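Local coordinates for protein aeromonas extracellular serine protease (Aeromonas sobria, PDB 3WQB) that cleaves peptide bonds after paired basic residues as a calcium-binding, furin-like subtilase, and probably acts as a virulence factor on host plasma proteins, at residues P240-S251 against S271-L279. The protein carries 1 engineered substitution. Numbering follows the deposited sequence.
Sequences PFENSNLDPSNS and SSVGSNIFL
Asn276 carries most of the polar contact, its carboxamide binding loop 240-251 through both ends. Asn276 ND2 donates to Ser244 O and to Asn250 O, each at 2.9 Å and nearly straight at the hydrogen; both acceptors lie in or near the plane of the amide, while ND2 itself stands above either carbonyl plane. Asn276 OD1 accepts from Ser244 OG at 2.7 Å. These three bonds fix the rotation of the Asn276 amide: CB already points toward the loop, and a chi1 of 60° tucks the amide in over its own backbone, between Ser244 and Asn250. Ser244 O takes a second donor, Asn250 ND2, which arrives in the carbonyl plane on a lone pair, and Asn250 OD1 in turn accepts from Lys214.

One flat-group contact accompanies them: the amides of Asn245 and Asn276 stack with planes 20° apart and run in opposite directions, Asn245 OD1 lying 3.2 Å from Asn276 CG. The Asn245 side chain also has a polar partner in Leu503.

Among the remaining hydrogen bonds, Ser244 N reaches Val273 O at 2.9 Å, and Ser272 OG donates to Glu242 OE2 at 2.8 Å on the anti side of the carboxylate, whose OE1 is held by Ser181. A water accepts from both Asn243 ND2 and Ser275 N, bridging the two turns.

Apolar contact is slight: Pro240 CG meets Val273 CG2 at 3.7 Å, and Ile277 CD1 approaches the Ser244 side chain.

Two type I turns, Asn243-Leu246 (with an Asx turn at Asn243) and Gly274-Ile277, are thus joined in a buried, largely polar contact. It ties the loop preceding strand 255-261 to the lead-in of edge strand 277-282 in the parallel sheet of the subtilisin domain. Ser275 OG hydrogen-bonds Leu534 O and Asn245 packs on Met533, which places the contact at the junction with the P-domain.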
loop_
_atom_site.group_PDB
_atom_site.type_symbol
_atom_site.label_atom_id
_atom_site.label_comp_id
_atom_site.label_asym_id
_atom_site.label_seq_id
_atom_site.Cartn_x
_atom_site.Cartn_y
_atom_site.Cartn_z
ATOM N N PRO A 240 -4.579 6.989 13.600
ATOM C CA PRO A 240 -3.567 7.236 12.576
ATOM C C PRO A 240 -3.812 8.552 11.847
ATOM O O PRO A 240 -4.958 8.914 11.561
ATOM C CB PRO A 240 -3.764 6.056 11.613
ATOM C CG PRO A 240 -5.204 5.671 11.800
ATOM C CD PRO A 240 -5.414 5.817 13.279
ATOM N N PHE A 241 -2.739 9.265 11.537
ATOM C CA PHE A 241 -2.873 10.435 10.692
ATOM C C PHE A 241 -3.215 9.953 9.274
ATOM O O PHE A 241 -4.155 10.438 8.644
ATOM C CB PHE A 241 -1.581 11.259 10.754
ATOM C CG PHE A 241 -1.702 12.671 10.218
ATOM C CD1 PHE A 241 -2.847 13.442 10.432
ATOM C CD2 PHE A 241 -0.637 13.246 9.529
ATOM C CE1 PHE A 241 -2.922 14.757 9.954
ATOM C CE2 PHE A 241 -0.707 14.555 9.049
ATOM C CZ PHE A 241 -1.850 15.313 9.270
ATOM N N GLU A 242 -2.455 8.981 8.783
ATOM C CA GLU A 242 -2.765 8.327 7.520
ATOM C C GLU A 242 -3.503 7.015 7.742
ATOM O O GLU A 242 -2.914 6.014 8.142
ATOM C CB GLU A 242 -1.481 8.088 6.742
ATOM C CG GLU A 242 -1.671 7.488 5.377
ATOM C CD GLU A 242 -0.405 7.544 4.595
ATOM O OE1 GLU A 242 -0.207 8.555 3.888
ATOM O OE2 GLU A 242 0.404 6.601 4.715
ATOM N N ASN A 243 -4.807 7.043 7.509
ATOM C CA ASN A 243 -5.555 5.820 7.362
ATOM C C ASN A 243 -5.181 5.234 6.007
ATOM O O ASN A 243 -5.057 5.970 5.026
ATOM C CB ASN A 243 -7.044 6.125 7.447
ATOM C CG ASN A 243 -7.891 4.887 7.427
ATOM O OD1 ASN A 243 -7.999 4.218 6.399
ATOM N ND2 ASN A 243 -8.522 4.580 8.551
ATOM N N SER A 244 -4.963 3.920 5.957
ATOM C CA SER A 244 -4.538 3.246 4.727
ATOM C C SER A 244 -5.556 3.213 3.576
ATOM O O SER A 244 -5.214 2.807 2.458
ATOM C CB SER A 244 -4.037 1.840 5.062
ATOM O OG SER A 244 -5.003 1.096 5.775
ATOM N N ASN A 245 -6.794 3.628 3.849
ATOM C CA ASN A 245 -7.792 3.814 2.790
ATOM C C ASN A 245 -7.677 5.165 2.067
ATOM O O ASN A 245 -8.383 5.399 1.088
ATOM C CB ASN A 245 -9.222 3.635 3.333
ATOM C CG ASN A 245 -9.762 2.218 3.156
ATOM O OD1 ASN A 245 -9.503 1.565 2.156
ATOM N ND2 ASN A 245 -10.568 1.765 4.114
ATOM N N LEU A 246 -6.805 6.064 2.532
ATOM C CA LEU A 246 -6.702 7.371 1.869
ATOM C C LEU A 246 -6.079 7.310 0.476
ATOM O O LEU A 246 -6.509 8.028 -0.424
ATOM C CB LEU A 246 -5.972 8.402 2.727
ATOM C CG LEU A 246 -6.643 8.820 4.030
ATOM C CD1 LEU A 246 -5.744 9.792 4.791
ATOM C CD2 LEU A 246 -8.026 9.419 3.779
ATOM N N ASP A 247 -5.077 6.459 0.291
ATOM C CA ASP A 247 -4.452 6.307 -1.020
ATOM C C ASP A 247 -5.387 5.449 -1.871
ATOM O O ASP A 247 -5.629 4.291 -1.525
ATOM C CB ASP A 247 -3.071 5.655 -0.868
ATOM C CG ASP A 247 -2.413 5.309 -2.203
ATOM O OD1 ASP A 247 -3.062 5.400 -3.276
ATOM O OD2 ASP A 247 -1.221 4.936 -2.161
ATOM N N PRO A 248 -5.954 6.027 -2.950
ATOM C CA PRO A 248 -6.950 5.293 -3.750
ATOM C C PRO A 248 -6.523 3.890 -4.221
ATOM O O PRO A 248 -7.358 2.987 -4.302
ATOM C CB PRO A 248 -7.209 6.225 -4.945
ATOM C CG PRO A 248 -6.032 7.138 -4.993
ATOM C CD PRO A 248 -5.617 7.330 -3.566
ATOM N N SER A 249 -5.240 3.695 -4.498
ATOM C CA SER A 249 -4.769 2.395 -4.974
ATOM C C SER A 249 -4.924 1.300 -3.924
ATOM O O SER A 249 -5.030 0.117 -4.256
ATOM C CB SER A 249 -3.309 2.483 -5.400
ATOM O OG SER A 249 -3.164 3.431 -6.437
ATOM N N ASN A 250 -4.940 1.696 -2.653
ATOM C CA ASN A 250 -4.978 0.715 -1.576
ATOM C C ASN A 250 -6.337 0.067 -1.375
ATOM O O ASN A 250 -6.460 -0.843 -0.565
ATOM C CB ASN A 250 -4.517 1.337 -0.256
ATOM C CG ASN A 250 -3.050 1.681 -0.253
ATOM O OD1 ASN A 250 -2.289 1.273 -1.143
ATOM N ND2 ASN A 250 -2.632 2.443 0.761
ATOM N N SER A 251 -7.355 0.537 -2.095
ATOM C CA SER A 251 -8.702 -0.051 -2.001
ATOM C C SER A 251 -9.123 -0.777 -3.280
ATOM O O SER A 251 -10.307 -1.054 -3.467
ATOM C CB SER A 251 -9.737 1.017 -1.611
ATOM O OG SER A 251 -9.723 2.079 -2.553
ATOM N N SER A 271 3.542 2.814 11.305
ATOM C CA SER A 271 2.711 2.131 10.290
ATOM C C SER A 271 1.316 2.715 10.129
ATOM O O SER A 271 0.594 2.896 11.113
ATOM C CB SER A 271 2.548 0.646 10.607
ATOM O OG SER A 271 1.964 -0.044 9.502
ATOM N N SER A 272 0.930 2.966 8.878
ATOM C CA SER A 272 -0.464 3.263 8.587
ATOM C C SER A 272 -1.308 2.026 8.857
ATOM O O SER A 272 -0.794 0.900 8.857
ATOM C CB SER A 272 -0.632 3.726 7.144
ATOM O OG SER A 272 0.097 4.928 6.928
ATOM N N VAL A 273 -2.597 2.237 9.120
ATOM C CA VAL A 273 -3.520 1.156 9.466
ATOM C C VAL A 273 -4.887 1.495 8.908
ATOM O O VAL A 273 -5.139 2.640 8.528
ATOM C CB VAL A 273 -3.623 0.933 11.008
ATOM C CG1 VAL A 273 -2.258 0.575 11.591
ATOM C CG2 VAL A 273 -4.220 2.147 11.734
ATOM N N GLY A 274 -5.765 0.499 8.831
ATOM C CA GLY A 274 -7.115 0.724 8.318
ATOM C C GLY A 274 -7.822 -0.573 7.977
ATOM O O GLY A 274 -7.243 -1.657 8.059
ATOM N N SER A 275 -9.091 -0.455 7.603
ATOM C CA SER A 275 -9.922 -1.630 7.330
ATOM C C SER A 275 -9.473 -2.429 6.114
ATOM O O SER A 275 -9.901 -3.578 5.924
ATOM C CB SER A 275 -11.381 -1.231 7.178
ATOM O OG SER A 275 -11.567 -0.360 6.077
ATOM N N ASN A 276 -8.629 -1.809 5.288
ATOM C CA ASN A 276 -8.095 -2.457 4.088
ATOM C C ASN A 276 -6.757 -3.153 4.266
ATOM O O ASN A 276 -6.250 -3.723 3.315
ATOM C CB ASN A 276 -8.013 -1.472 2.924
ATOM C CG ASN A 276 -7.121 -0.293 3.210
ATOM O OD1 ASN A 276 -7.074 0.212 4.334
ATOM N ND2 ASN A 276 -6.442 0.189 2.178
ATOM N N ILE A 277 -6.209 -3.147 5.476
ATOM C CA ILE A 277 -5.029 -3.973 5.781
ATOM C C ILE A 277 -5.450 -5.437 5.686
ATOM O O ILE A 277 -6.498 -5.821 6.210
ATOM C CB ILE A 277 -4.465 -3.664 7.188
ATOM C CG1 ILE A 277 -4.052 -2.189 7.302
ATOM C CG2 ILE A 277 -3.290 -4.587 7.535
ATOM C CD1 ILE A 277 -3.005 -1.716 6.278
ATOM N N PHE A 278 -4.645 -6.247 5.005
ATOM C CA PHE A 278 -4.911 -7.676 4.916
ATOM C C PHE A 278 -4.082 -8.465 5.928
ATOM O O PHE A 278 -4.601 -9.369 6.595
ATOM C CB PHE A 278 -4.667 -8.190 3.490
ATOM C CG PHE A 278 -5.249 -9.553 3.232
ATOM C CD1 PHE A 278 -6.593 -9.682 2.919
ATOM C CD2 PHE A 278 -4.468 -10.703 3.332
ATOM C CE1 PHE A 278 -7.155 -10.937 2.697
ATOM C CE2 PHE A 278 -5.026 -11.969 3.104
ATOM C CZ PHE A 278 -6.371 -12.075 2.802
ATOM N N LEU A 279 -2.802 -8.111 6.055
ATOM C CA LEU A 279 -1.872 -8.794 6.948
ATOM C C LEU A 279 -0.877 -7.800 7.534
ATOM O O LEU A 279 -0.615 -6.729 6.952
ATOM C CB LEU A 279 -1.089 -9.880 6.191
ATOM C CG LEU A 279 -1.834 -11.104 5.680
ATOM C CD1 LEU A 279 -1.021 -11.768 4.605
ATOM C CD2 LEU A 279 -2.143 -12.062 6.828
HETATM O O HOH W 1 -10.147 2.197 8.063
#